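Shikimate dehydrogenase (NADP(+)) (Thermus thermophilus, PDB 2D5C) catalyses the reversible NADPH-linked reduction of 3-dehydroshikimate to shikimate, the fourth step of the seven-step route to chorismate and the aromatic amino acids. Local coordinates at residues H20-A23 with L24-L27; P44-L47 with K48-R51; W211-F214 with L215-K219; L238-R241 with L242-L246; M253-A256 with A257-L261. All blocks are in the same frame, centred on the assembly; numbering follows the deposited sequence.

Contact 1 of 5, residues H20-A23 with L24-L27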
loop_
_atom_site.group_PDB
_atom_site.type_symbol
_atom_site.label_atom_id
_atom_site.label_comp_id
_atom_site.label_asym_id
_atom_site.label_seq_id
_atom_site.Cartn_x
_atom_site.Cartn_y
_atom_site.Cartn_z
ATOM N N HIS A 20 -16.958 1.766 -8.481
ATOM C CA HIS A 20 -16.192 0.735 -7.784
ATOM C C HIS A 20 -17.076 -0.438 -7.341
ATOM O O HIS A 20 -16.616 -1.553 -7.135
ATOM C CB HIS A 20 -15.527 1.376 -6.564
ATOM C CG HIS A 20 -14.381 2.243 -7.015
ATOM N ND1 HIS A 20 -14.515 3.558 -7.316
ATOM C CD2 HIS A 20 -13.042 1.880 -7.196
ATOM C CE1 HIS A 20 -13.284 3.977 -7.669
ATOM N NE2 HIS A 20 -12.383 2.994 -7.607
ATOM N N ALA A 21 -18.389 -0.251 -7.250
ATOM C CA ALA A 21 -19.266 -1.375 -6.949
ATOM C C ALA A 21 -19.080 -2.308 -8.137
ATOM O O ALA A 21 -18.979 -3.526 -7.981
ATOM C CB ALA A 21 -20.718 -0.908 -6.850
ATOM N N PHE A 22 -19.018 -1.725 -9.333
ATOM C CA PHE A 22 -18.789 -2.508 -10.537
ATOM C C PHE A 22 -17.412 -3.168 -10.444
ATOM O O PHE A 22 -17.257 -4.351 -10.732
ATOM C CB PHE A 22 -18.810 -1.627 -11.790
ATOM C CG PHE A 22 -18.164 -2.275 -12.982
ATOM C CD1 PHE A 22 -18.819 -3.287 -13.682
ATOM C CD2 PHE A 22 -16.859 -1.946 -13.347
ATOM C CE1 PHE A 22 -18.189 -3.961 -14.718
ATOM C CE2 PHE A 22 -16.216 -2.618 -14.383
ATOM C CZ PHE A 22 -16.879 -3.628 -15.071
ATOM N N ALA A 23 -16.410 -2.391 -10.053
ATOM C CA ALA A 23 -15.056 -2.924 -9.964
ATOM C C ALA A 23 -15.008 -4.174 -9.086
ATOM O O ALA A 23 -14.462 -5.202 -9.480
ATOM C CB ALA A 23 -14.094 -1.845 -9.413
ATOM N N LEU A 24 -15.589 -4.068 -7.897
ATOM C CA LEU A 24 -15.603 -5.168 -6.940
ATOM C C LEU A 24 -16.250 -6.444 -7.464
ATOM O O LEU A 24 -15.628 -7.500 -7.445
ATOM C CB LEU A 24 -16.303 -4.728 -5.656
ATOM C CG LEU A 24 -15.488 -3.761 -4.798
ATOM C CD1 LEU A 24 -16.384 -3.063 -3.792
ATOM C CD2 LEU A 24 -14.363 -4.524 -4.112
ATOM N N GLU A 25 -17.490 -6.350 -7.940
ATOM C CA GLU A 25 -18.179 -7.539 -8.441
ATOM C C GLU A 25 -17.497 -8.092 -9.683
ATOM O O GLU A 25 -17.399 -9.306 -9.862
ATOM C CB GLU A 25 -19.657 -7.222 -8.722
ATOM C CG GLU A 25 -19.944 -6.283 -9.894
ATOM C CD GLU A 25 -19.808 -6.964 -11.251
ATOM O OE1 GLU A 25 -20.113 -8.175 -11.351
ATOM O OE2 GLU A 25 -19.412 -6.284 -12.224
ATOM N N SER A 26 -17.014 -7.192 -10.531
ATOM C CA SER A 26 -16.333 -7.567 -11.760
ATOM C C SER A 26 -15.108 -8.435 -11.484
ATOM O O SER A 26 -14.767 -9.329 -12.266
ATOM C CB SER A 26 -15.903 -6.308 -12.512
ATOM O OG SER A 26 -15.033 -6.647 -13.571
ATOM N N LEU A 27 -14.443 -8.154 -10.368
ATOM C CA LEU A 27 -13.245 -8.887 -9.973
ATOM C C LEU A 27 -13.557 -10.004 -8.981
ATOM O O LEU A 27 -12.650 -10.704 -8.516
ATOM C CB LEU A 27 -12.233 -7.916 -9.359
ATOM C CG LEU A 27 -11.604 -6.930 -10.345
ATOM C CD1 LEU A 27 -10.880 -5.849 -9.583
ATOM C CD2 LEU A 27 -10.651 -7.663 -11.277
#
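Four successive i to i+4 backbone bonds join residues 20-23 to 24-27, from Leu24 N to His20 O at 2.8 Å to Leu27 N to Ala23 O at 3.1 Å. One turn on from Phe22, Ser26 sets its CB over one face of the phenyl ring, 4.0 Å from the ring centroid and 19° off the normal, a CH-pi contact displaced toward the rim. Phe22 CG stands anti to its backbone N (chi1 162°), beside its carbonyl carbon, which brings the ring forward over this next turn. Glu25 curls back toward Phe22: with CG between N and C and a second bend at chi2, OE2 comes to 3.4 Å from Phe22 CD1, the carboxylate turned 50° from the ring. Putting an alanine at Phe22 would probably leave Ser26 CB without the ring face it lies on and open a gap beside Met253 of helix 250-260. Leu24 and Ala23 instead meet Phe240 of helix 229-244. Helix 16-26 is the crossover helix of a beta-alpha-beta unit, between strands 2-8 and 31-37 of the substrate-binding domain.

Contact 2 of 5, residues P44-L47 with K48-R51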
loop_
_atom_site.group_PDB
_atom_site.type_symbol
_atom_site.label_atom_id
_atom_site.label_comp_id
_atom_site.label_asym_id
_atom_site.label_seq_id
_atom_site.Cartn_x
_atom_site.Cartn_y
_atom_site.Cartn_z
ATOM N N PRO A 44 -8.805 15.918 9.479
ATOM C CA PRO A 44 -7.872 15.285 10.418
ATOM C C PRO A 44 -8.466 14.092 11.158
ATOM O O PRO A 44 -7.868 13.017 11.201
ATOM C CB PRO A 44 -7.503 16.432 11.354
ATOM C CG PRO A 44 -7.524 17.614 10.426
ATOM C CD PRO A 44 -8.809 17.381 9.656
ATOM N N GLY A 45 -9.642 14.286 11.745
ATOM C CA GLY A 45 -10.284 13.203 12.463
ATOM C C GLY A 45 -10.723 12.097 11.524
ATOM O O GLY A 45 -10.740 10.924 11.898
ATOM N N ARG A 46 -11.064 12.480 10.297
ATOM C CA ARG A 46 -11.522 11.542 9.278
ATOM C C ARG A 46 -10.399 10.598 8.847
ATOM O O ARG A 46 -10.628 9.406 8.645
ATOM C CB ARG A 46 -12.044 12.310 8.059
ATOM C CG ARG A 46 -12.703 11.434 6.993
ATOM C CD ARG A 46 -14.065 10.903 7.440
ATOM N NE ARG A 46 -15.089 11.948 7.416
ATOM C CZ ARG A 46 -15.699 12.431 8.491
ATOM N NH1 ARG A 46 -15.401 11.969 9.696
ATOM N NH2 ARG A 46 -16.607 13.383 8.361
ATOM N N LEU A 47 -9.189 11.129 8.696
ATOM C CA LEU A 47 -8.061 10.289 8.294
ATOM C C LEU A 47 -7.673 9.349 9.429
ATOM O O LEU A 47 -7.153 8.254 9.193
ATOM C CB LEU A 47 -6.866 11.152 7.878
ATOM C CG LEU A 47 -7.049 12.018 6.629
ATOM C CD1 LEU A 47 -5.801 12.861 6.419
ATOM C CD2 LEU A 47 -7.310 11.150 5.396
ATOM N N LYS A 48 -7.928 9.771 10.666
ATOM C CA LYS A 48 -7.624 8.935 11.824
ATOM C C LYS A 48 -8.484 7.687 11.737
ATOM O O LYS A 48 -8.032 6.581 12.025
ATOM C CB LYS A 48 -7.940 9.673 13.132
ATOM C CG LYS A 48 -6.741 10.332 13.800
ATOM C CD LYS A 48 -6.381 9.620 15.104
ATOM C CE LYS A 48 -7.501 9.742 16.133
ATOM N NZ LYS A 48 -7.192 9.021 17.398
ATOM N N GLU A 49 -9.737 7.876 11.341
ATOM C CA GLU A 49 -10.665 6.766 11.204
ATOM C C GLU A 49 -10.253 5.885 10.037
ATOM O O GLU A 49 -10.329 4.662 10.120
ATOM C CB GLU A 49 -12.079 7.291 10.981
ATOM C CG GLU A 49 -12.653 8.007 12.181
ATOM C CD GLU A 49 -13.856 8.853 11.820
ATOM O OE1 GLU A 49 -13.700 9.803 11.020
ATOM O OE2 GLU A 49 -14.957 8.569 12.336
ATOM N N VAL A 50 -9.810 6.516 8.953
ATOM C CA VAL A 50 -9.371 5.783 7.767
ATOM C C VAL A 50 -8.262 4.813 8.141
ATOM O O VAL A 50 -8.208 3.690 7.643
ATOM C CB VAL A 50 -8.859 6.748 6.672
ATOM C CG1 VAL A 50 -8.239 5.959 5.517
ATOM C CG2 VAL A 50 -10.002 7.589 6.151
ATOM N N ARG A 51 -7.381 5.242 9.034
ATOM C CA ARG A 51 -6.275 4.402 9.466
ATOM C C ARG A 51 -6.739 3.100 10.095
ATOM O O ARG A 51 -6.050 2.085 10.013
ATOM C CB ARG A 51 -5.401 5.153 10.473
ATOM C CG ARG A 51 -4.664 6.347 9.894
ATOM C CD ARG A 51 -3.953 7.125 10.990
ATOM N NE ARG A 51 -3.243 8.283 10.461
ATOM C CZ ARG A 51 -2.011 8.246 9.970
ATOM N NH1 ARG A 51 -1.333 7.103 9.938
ATOM N NH2 ARG A 51 -1.455 9.356 9.507
#
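Gly45 O is shared by two backbone donors of the next turn, Glu49 N at 3.3 Å and, more weakly, Lys48 N, also at 3.3 Å. Over the same turn Glu49 OE1 takes a hydrogen bond from Arg46 NH1 at 3.1 Å, part of a salt bridge spaced i to i+3 along helix 43-53. The oxygen lies 3° out of the guanidinium plane, at its edge, and receives the N-H on its syn lone pair, while the carboxylate plane is turned 50° from the guanidinium. Bends at chi2 and chi3 curl the Arg46 chain round to meet the glutamate. The other guanidinium nitrogens are also held: NE by Thr38 OG1 and NH2 by the carbonyl of Asp37, with Trp36 adding a cation-pi contact, so the group's rotation is fixed from several directions. In the backbone, Val50 N bonds to Arg46 O at 3.0 Å, and Val50 CG2 lies 3.1 Å from the same oxygen. Arg51 N reaches Leu47 O at 3.0 Å, and its extended chain runs past that carbonyl, CG 3.2 Å away, before the guanidinium turns to Asp72 and the carbonyl of Gly92. Leu47 and Val50 supply the buried side, both against Leu94, as in an amphipathic helix packed on the mixed sheet of the substrate-binding domain.

Contact 3 of 5, residues W211-F214 with L215-K219. With SO4 (sulfate ion), chain C.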
loop_
_atom_site.group_PDB
_atom_site.type_symbol
_atom_site.label_atom_id
_atom_site.label_comp_id
_atom_site.label_asym_id
_atom_site.label_seq_id
_atom_site.Cartn_x
_atom_site.Cartn_y
_atom_site.Cartn_z
ATOM N N TRP A 211 -22.782 17.115 -20.615
ATOM C CA TRP A 211 -22.465 17.982 -21.738
ATOM C C TRP A 211 -22.587 19.426 -21.305
ATOM O O TRP A 211 -23.629 20.057 -21.448
ATOM C CB TRP A 211 -23.373 17.672 -22.927
ATOM C CG TRP A 211 -22.990 16.367 -23.529
ATOM C CD1 TRP A 211 -23.584 15.156 -23.319
ATOM C CD2 TRP A 211 -21.827 16.108 -24.332
ATOM N NE1 TRP A 211 -22.860 14.161 -23.935
ATOM C CE2 TRP A 211 -21.778 14.719 -24.564
ATOM C CE3 TRP A 211 -20.822 16.920 -24.872
ATOM C CZ2 TRP A 211 -20.761 14.117 -25.319
ATOM C CZ3 TRP A 211 -19.807 16.323 -25.623
ATOM C CH2 TRP A 211 -19.788 14.933 -25.838
ATOM N N THR A 212 -21.496 19.914 -20.731
ATOM C CA THR A 212 -21.375 21.265 -20.217
ATOM C C THR A 212 -21.442 22.301 -21.323
ATOM O O THR A 212 -21.322 21.973 -22.503
ATOM C CB THR A 212 -20.028 21.419 -19.494
ATOM O OG1 THR A 212 -18.973 21.126 -20.413
ATOM C CG2 THR A 212 -19.935 20.433 -18.326
ATOM N N ARG A 213 -21.630 23.558 -20.939
ATOM C CA ARG A 213 -21.670 24.622 -21.920
ATOM C C ARG A 213 -20.329 24.638 -22.667
ATOM O O ARG A 213 -20.300 24.709 -23.888
ATOM C CB ARG A 213 -21.926 25.974 -21.256
ATOM C CG ARG A 213 -22.066 27.079 -22.277
ATOM C CD ARG A 213 -22.464 28.433 -21.695
ATOM N NE ARG A 213 -22.415 29.424 -22.767
ATOM C CZ ARG A 213 -22.168 30.718 -22.607
ATOM N NH1 ARG A 213 -21.953 31.224 -21.397
ATOM N NH2 ARG A 213 -22.093 31.497 -23.675
ATOM N N PHE A 214 -19.225 24.550 -21.921
ATOM C CA PHE A 214 -17.871 24.526 -22.500
ATOM C C PHE A 214 -17.732 23.451 -23.599
ATOM O O PHE A 214 -17.213 23.716 -24.692
ATOM C CB PHE A 214 -16.860 24.252 -21.371
ATOM C CG PHE A 214 -15.436 24.037 -21.833
ATOM C CD1 PHE A 214 -14.584 25.116 -22.042
ATOM C CD2 PHE A 214 -14.933 22.754 -21.985
ATOM C CE1 PHE A 214 -13.242 24.916 -22.388
ATOM C CE2 PHE A 214 -13.585 22.539 -22.333
ATOM C CZ PHE A 214 -12.742 23.624 -22.532
ATOM N N LEU A 215 -18.175 22.236 -23.307
ATOM C CA LEU A 215 -18.051 21.160 -24.286
ATOM C C LEU A 215 -18.961 21.368 -25.485
ATOM O O LEU A 215 -18.581 21.063 -26.611
ATOM C CB LEU A 215 -18.350 19.796 -23.657
ATOM C CG LEU A 215 -17.237 19.203 -22.779
ATOM C CD1 LEU A 215 -17.729 17.900 -22.172
ATOM C CD2 LEU A 215 -15.975 18.962 -23.611
ATOM N N ARG A 216 -20.165 21.870 -25.241
ATOM C CA ARG A 216 -21.088 22.121 -26.340
ATOM C C ARG A 216 -20.520 23.219 -27.232
ATOM O O ARG A 216 -20.650 23.167 -28.450
ATOM C CB ARG A 216 -22.470 22.510 -25.796
ATOM C CG ARG A 216 -23.230 21.349 -25.161
ATOM C CD ARG A 216 -24.427 21.847 -24.346
ATOM N NE ARG A 216 -25.218 20.771 -23.752
ATOM C CZ ARG A 216 -26.171 20.093 -24.396
ATOM N NH1 ARG A 216 -26.452 20.372 -25.662
ATOM N NH2 ARG A 216 -26.866 19.151 -23.770
ATOM N N GLU A 217 -19.877 24.216 -26.632
ATOM C CA GLU A 217 -19.278 25.291 -27.414
ATOM C C GLU A 217 -18.125 24.738 -28.240
ATOM O O GLU A 217 -17.968 25.070 -29.418
ATOM C CB GLU A 217 -18.738 26.387 -26.495
ATOM C CG GLU A 217 -19.814 27.244 -25.881
ATOM C CD GLU A 217 -19.250 28.199 -24.841
ATOM O OE1 GLU A 217 -18.419 27.746 -24.034
ATOM O OE2 GLU A 217 -19.636 29.387 -24.829
ATOM N N ALA A 218 -17.308 23.905 -27.605
ATOM C CA ALA A 218 -16.155 23.326 -28.284
ATOM C C ALA A 218 -16.600 22.445 -29.453
ATOM O O ALA A 218 -16.037 22.523 -30.549
ATOM C CB ALA A 218 -15.320 22.509 -27.299
ATOM N N LYS A 219 -17.606 21.609 -29.226
ATOM C CA LYS A 219 -18.064 20.740 -30.299
ATOM C C LYS A 219 -18.620 21.572 -31.464
ATOM O O LYS A 219 -18.291 21.324 -32.625
ATOM C CB LYS A 219 -19.110 19.757 -29.768
ATOM C CG LYS A 219 -19.581 18.745 -30.785
ATOM C CD LYS A 219 -20.192 17.522 -30.107
ATOM C CE LYS A 219 -21.396 17.881 -29.258
ATOM N NZ LYS A 219 -21.963 16.679 -28.580
HETATM S S SO4 C . -19.829 34.306 -24.111
HETATM O O1 SO4 C . -19.383 33.142 -25.151
HETATM O O2 SO4 C . -18.949 35.415 -24.396
HETATM O O3 SO4 C . -21.094 34.600 -24.283
HETATM O O4 SO4 C . -19.486 33.750 -22.831
#
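Lys219 NZ sits over one face of the Trp211 indole, 3.9 Å from the centroid of the six-membered ring and 18° off its normal, a cation-pi contact joining the loop residue ahead of helix 213-220 to the last turn of that helix, the crossover between parallel strands 201-204 and 224-226 of the Rossmann-type domain. The lysine chain bends at chi3 (61°), carrying the ammonium to the ring. Leu215 CB, 4.0 Å from Trp211 CE3, packs against the same indole. On the main-chain side of the tryptophan, Arg216 NE donates to Trp211 O at 2.9 Å, approaching from above the carbonyl plane. Thr212 is the N-cap: its OG1 accepts from Leu215 N at 3.2 Å and is itself hydrogen-bonded to Asp204 of the sheet, which ties the cap to the strand. Farther out, Glu217 OE2 lies over the guanidinium face of Arg213, 3.4 Å from NH2, so this salt bridge is one of charge alone; Ser189 holds the other carboxylate oxygen, OE1. Phe214 and Ala218 face inward, both touching Ala202. At the far end of the extended Arg213 chain, NH2 makes a weak hydrogen bond of 3.3 Å to sulfate O3, which lies in the guanidinium plane at its edge.

Contact 4 of 5, residues L238-R241 with L242-L246. With SO4 (sulfate ion), chain F.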
loop_
_atom_site.group_PDB
_atom_site.type_symbol
_atom_site.label_atom_id
_atom_site.label_comp_id
_atom_site.label_asym_id
_atom_site.label_seq_id
_atom_site.Cartn_x
_atom_site.Cartn_y
_atom_site.Cartn_z
ATOM N N LEU A 238 -7.212 3.034 -11.725
ATOM C CA LEU A 238 -5.828 3.084 -11.264
ATOM C C LEU A 238 -5.749 3.093 -9.749
ATOM O O LEU A 238 -4.831 2.502 -9.170
ATOM C CB LEU A 238 -5.117 4.316 -11.827
ATOM C CG LEU A 238 -4.887 4.298 -13.335
ATOM C CD1 LEU A 238 -4.260 5.616 -13.757
ATOM C CD2 LEU A 238 -3.998 3.136 -13.722
ATOM N N ALA A 239 -6.694 3.755 -9.096
ATOM C CA ALA A 239 -6.680 3.796 -7.633
ATOM C C ALA A 239 -6.990 2.403 -7.093
ATOM O O ALA A 239 -6.398 1.952 -6.109
ATOM C CB ALA A 239 -7.714 4.800 -7.107
ATOM N N PHE A 240 -7.933 1.722 -7.737
ATOM C CA PHE A 240 -8.298 0.374 -7.310
ATOM C C PHE A 240 -7.097 -0.570 -7.406
ATOM O O PHE A 240 -6.904 -1.433 -6.542
ATOM C CB PHE A 240 -9.455 -0.163 -8.163
ATOM C CG PHE A 240 -10.165 -1.326 -7.539
ATOM C CD1 PHE A 240 -11.336 -1.135 -6.816
ATOM C CD2 PHE A 240 -9.636 -2.612 -7.652
ATOM C CE1 PHE A 240 -11.986 -2.219 -6.204
ATOM C CE2 PHE A 240 -10.267 -3.694 -7.052
ATOM C CZ PHE A 240 -11.445 -3.501 -6.326
ATOM N N ARG A 241 -6.293 -0.420 -8.458
ATOM C CA ARG A 241 -5.122 -1.261 -8.607
ATOM C C ARG A 241 -4.121 -0.907 -7.517
ATOM O O ARG A 241 -3.446 -1.785 -6.998
ATOM C CB ARG A 241 -4.481 -1.098 -9.993
ATOM C CG ARG A 241 -3.338 -2.074 -10.236
ATOM C CD ARG A 241 -2.773 -1.927 -11.632
ATOM N NE ARG A 241 -2.256 -0.583 -11.860
ATOM C CZ ARG A 241 -1.840 -0.128 -13.038
ATOM N NH1 ARG A 241 -1.881 -0.910 -14.112
ATOM N NH2 ARG A 241 -1.377 1.113 -13.139
ATOM N N LEU A 242 -4.005 0.376 -7.166
ATOM C CA LEU A 242 -3.078 0.739 -6.089
ATOM C C LEU A 242 -3.499 0.037 -4.804
ATOM O O LEU A 242 -2.664 -0.491 -4.072
ATOM C CB LEU A 242 -3.067 2.249 -5.827
ATOM C CG LEU A 242 -2.486 3.173 -6.892
ATOM C CD1 LEU A 242 -2.538 4.605 -6.391
ATOM C CD2 LEU A 242 -1.062 2.773 -7.209
ATOM N N TRP A 243 -4.801 0.030 -4.528
ATOM C CA TRP A 243 -5.306 -0.594 -3.312
ATOM C C TRP A 243 -5.226 -2.118 -3.261
ATOM O O TRP A 243 -4.969 -2.681 -2.204
ATOM C CB TRP A 243 -6.775 -0.216 -3.078
ATOM C CG TRP A 243 -7.023 1.233 -2.883
ATOM C CD1 TRP A 243 -6.208 2.141 -2.251
ATOM C CD2 TRP A 243 -8.183 1.957 -3.305
ATOM N NE1 TRP A 243 -6.796 3.388 -2.262
ATOM C CE2 TRP A 243 -8.008 3.303 -2.903
ATOM C CE3 TRP A 243 -9.359 1.597 -3.985
ATOM C CZ2 TRP A 243 -8.962 4.292 -3.160
ATOM C CZ3 TRP A 243 -10.317 2.590 -4.240
ATOM C CH2 TRP A 243 -10.108 3.918 -3.828
ATOM N N THR A 244 -5.441 -2.783 -4.395
ATOM C CA THR A 244 -5.482 -4.251 -4.412
ATOM C C THR A 244 -4.469 -5.005 -5.264
ATOM O O THR A 244 -4.268 -6.203 -5.059
ATOM C CB THR A 244 -6.843 -4.734 -4.921
ATOM O OG1 THR A 244 -6.974 -4.365 -6.305
ATOM C CG2 THR A 244 -7.970 -4.098 -4.136
ATOM N N GLY A 245 -3.869 -4.321 -6.235
ATOM C CA GLY A 245 -2.940 -4.970 -7.133
ATOM C C GLY A 245 -3.700 -5.475 -8.355
ATOM O O GLY A 245 -3.122 -6.073 -9.255
ATOM N N LEU A 246 -5.006 -5.223 -8.388
ATOM C CA LEU A 246 -5.848 -5.663 -9.506
ATOM C C LEU A 246 -6.412 -4.471 -10.270
ATOM O O LEU A 246 -6.841 -3.499 -9.663
ATOM C CB LEU A 246 -7.009 -6.516 -8.983
ATOM C CG LEU A 246 -6.636 -7.842 -8.307
ATOM C CD1 LEU A 246 -7.864 -8.458 -7.667
ATOM C CD2 LEU A 246 -6.030 -8.776 -9.330
HETATM S S SO4 F . 0.632 0.189 -9.639
HETATM O O1 SO4 F . -0.920 0.329 -9.190
HETATM O O2 SO4 F . 1.343 -0.081 -8.405
HETATM O O3 SO4 F . 0.759 -0.766 -10.522
HETATM O O4 SO4 F . 0.961 1.513 -10.102
#
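Phe240 O is gripped twice by Thr244: the backbone N and the hydroxyl OG1 each donate to it at 2.9 Å, arriving from opposite faces of the carbonyl plane. OG1 occupies the position between its own N and C (chi1 67°), which folds it back to that carbonyl; Thr244 OG1 in turn accepts from Leu246 N at 3.0 Å, forming an ST turn. Gly245 N completes the last turn with a 2.7 Å bond to Arg241 O. Gly245 has positive phi (92°), where a CB would jam against the preceding carbonyl oxygen, so the exit from helix 229-244 calls for glycine. Leu246 O turns back to 3.0 Å from Arg241 CA, a CH...O contact, and also meets the edge of the Phe240 ring. Helix 229-244 packs on the mixed sheet of the substrate-binding domain, Trp243 touching Thr86 and Leu88 of strand 86-90. Ala239 CB lies over the six-membered ring of Trp243, 4.2 Å from its centroid, and Ala239 O lies over the same indole. Trp243 NE1 is satisfied by the carbonyl of Val87, and Phe4 stacks on the indole. The Phe240 ring packs against helix 16-26, beside Thr244 CG2. Toward the dimer interface, Leu242 packs on Val90 of the second subunit, and Arg241 NE donates to O1 of a sulfate at 3.1 Å, an ion also bound by Glu91 N of the second subunit.

Contact 5 of 5, residues M253-A256 with A257-L261. With SO4 (sulfate ion), chain D.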
loop_
_atom_site.group_PDB
_atom_site.type_symbol
_atom_site.label_atom_id
_atom_site.label_comp_id
_atom_site.label_asym_id
_atom_site.label_seq_id
_atom_site.Cartn_x
_atom_site.Cartn_y
_atom_site.Cartn_z
ATOM N N MET A 253 -16.073 0.635 -15.776
ATOM C CA MET A 253 -16.305 1.621 -14.742
ATOM C C MET A 253 -16.908 2.893 -15.339
ATOM O O MET A 253 -17.716 3.561 -14.698
ATOM C CB MET A 253 -14.992 1.935 -14.015
ATOM C CG MET A 253 -14.503 0.755 -13.182
ATOM S SD MET A 253 -12.918 1.054 -12.348
ATOM C CE MET A 253 -13.418 2.332 -11.218
ATOM N N GLU A 254 -16.522 3.224 -16.565
ATOM C CA GLU A 254 -17.045 4.428 -17.204
ATOM C C GLU A 254 -18.538 4.234 -17.432
ATOM O O GLU A 254 -19.350 5.102 -17.102
ATOM C CB GLU A 254 -16.357 4.675 -18.544
ATOM C CG GLU A 254 -16.618 6.065 -19.105
ATOM C CD GLU A 254 -16.154 6.208 -20.534
ATOM O OE1 GLU A 254 -15.053 5.713 -20.859
ATOM O OE2 GLU A 254 -16.891 6.825 -21.332
ATOM N N GLU A 255 -18.883 3.074 -17.980
ATOM C CA GLU A 255 -20.273 2.732 -18.255
ATOM C C GLU A 255 -21.115 2.789 -16.986
ATOM O O GLU A 255 -22.257 3.246 -17.007
ATOM C CB GLU A 255 -20.350 1.333 -18.870
ATOM C CG GLU A 255 -21.758 0.868 -19.199
ATOM C CD GLU A 255 -22.547 1.908 -19.972
ATOM O OE1 GLU A 255 -21.976 2.515 -20.905
ATOM O OE2 GLU A 255 -23.740 2.111 -19.653
ATOM N N ALA A 256 -20.537 2.340 -15.876
ATOM C CA ALA A 256 -21.226 2.336 -14.594
ATOM C C ALA A 256 -21.502 3.751 -14.084
ATOM O O ALA A 256 -22.535 4.004 -13.465
ATOM C CB ALA A 256 -20.401 1.561 -13.564
ATOM N N ALA A 257 -20.573 4.670 -14.329
ATOM C CA ALA A 257 -20.752 6.046 -13.873
ATOM C C ALA A 257 -21.797 6.736 -14.734
ATOM O O ALA A 257 -22.585 7.556 -14.251
ATOM C CB ALA A 257 -19.433 6.809 -13.955
ATOM N N ARG A 258 -21.792 6.389 -16.015
ATOM C CA ARG A 258 -22.717 6.965 -16.974
ATOM C C ARG A 258 -24.145 6.634 -16.543
ATOM O O ARG A 258 -25.020 7.500 -16.520
ATOM C CB ARG A 258 -22.421 6.399 -18.368
ATOM C CG ARG A 258 -23.111 7.130 -19.509
ATOM C CD ARG A 258 -22.757 6.514 -20.863
ATOM N NE ARG A 258 -21.336 6.636 -21.192
ATOM C CZ ARG A 258 -20.714 7.788 -21.431
ATOM N NH1 ARG A 258 -21.379 8.934 -21.379
ATOM N NH2 ARG A 258 -19.423 7.792 -21.732
ATOM N N ARG A 259 -24.369 5.378 -16.177
ATOM C CA ARG A 259 -25.691 4.942 -15.755
ATOM C C ARG A 259 -26.077 5.502 -14.393
ATOM O O ARG A 259 -27.257 5.560 -14.053
ATOM C CB ARG A 259 -25.743 3.416 -15.731
ATOM C CG ARG A 259 -25.431 2.792 -17.080
ATOM C CD ARG A 259 -25.362 1.272 -17.004
ATOM N NE ARG A 259 -24.408 0.814 -15.998
ATOM C CZ ARG A 259 -23.997 -0.444 -15.874
ATOM N NH1 ARG A 259 -24.454 -1.377 -16.700
ATOM N NH2 ARG A 259 -23.132 -0.771 -14.923
ATOM N N ALA A 260 -25.085 5.932 -13.623
ATOM C CA ALA A 260 -25.331 6.470 -12.291
ATOM C C ALA A 260 -25.721 7.950 -12.240
ATOM O O ALA A 260 -26.272 8.403 -11.236
ATOM C CB ALA A 260 -24.114 6.224 -11.399
ATOM N N LEU A 261 -25.434 8.712 -13.291
ATOM C CA LEU A 261 -25.805 10.123 -13.273
ATOM C C LEU A 261 -27.221 10.331 -13.808
ATOM O O LEU A 261 -27.435 11.255 -14.621
ATOM C CB LEU A 261 -24.791 10.977 -14.057
ATOM C CG LEU A 261 -24.189 10.587 -15.414
ATOM C CD1 LEU A 261 -25.262 10.419 -16.480
ATOM C CD2 LEU A 261 -23.208 11.680 -15.823
HETATM S S SO4 D . -17.146 10.657 -24.389
HETATM O O1 SO4 D . -17.727 10.239 -22.929
HETATM O O2 SO4 D . -16.472 9.472 -24.877
HETATM O O3 SO4 D . -18.125 11.045 -25.168
HETATM O O4 SO4 D . -16.163 11.664 -24.074
#
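Three groups lie at the edge of the Arg258 guanidinium: sulfate O1, in its plane and 3.2 Å from NH2; Glu254 OE2, 2.7 Å from the same nitrogen in a salt bridge whose hydrogen bond is bent and weak (122°); and, more distant, Glu255 OE1, 4.2 Å from Arg258 NE. Glu254 and Arg258 run side by side, yet their planar ends are turned 66° apart. The neighbouring Arg259 guanidinium has Glu255 CG over one face, while Glu255 OE2 stands well out of its plane, 3.9 Å from NE, a long bridge of charge alone. Both bridges are i to i+4 pairs on helix 250-260, the terminal helix of the chain; Glu254 and Arg258 lie along helix 229-244, whereas Met253 and Ala257 face Met19 of helix 16-26. Bent at chi2 (49°), Glu255 lays OE2 against the Arg259 chain, 3.2 Å from CG. A lysine at Glu255 would probably leave Arg259 without its opposite charge and set like charges beside both arginines. Thr227 N also binds the sulfate held by Arg258.

Along the chain the five contacts follow in series, each on one helix or its end. Contacts 1, 4 and 5 gather on helices 16-26, 229-244 and 250-260: the centres of contacts 4 and 5 each lie about 12 Å from that of contact 1, which touches both. His20 CD2 lies 3.5 Å from Phe240 CD1, and His20 NE2 3.8 Å from Met253 CE. The last two helices thus return the chain's end to the substrate-binding domain. Contact 2, on helix 43-53 of that domain, is about 25 Å from contact 1 and about 39 Å from contact 3, centre to centre. Contact 3 lies on helix 213-220, which packs on the Rossmann-type sheet across the chain's centre, reflecting the two-domain build.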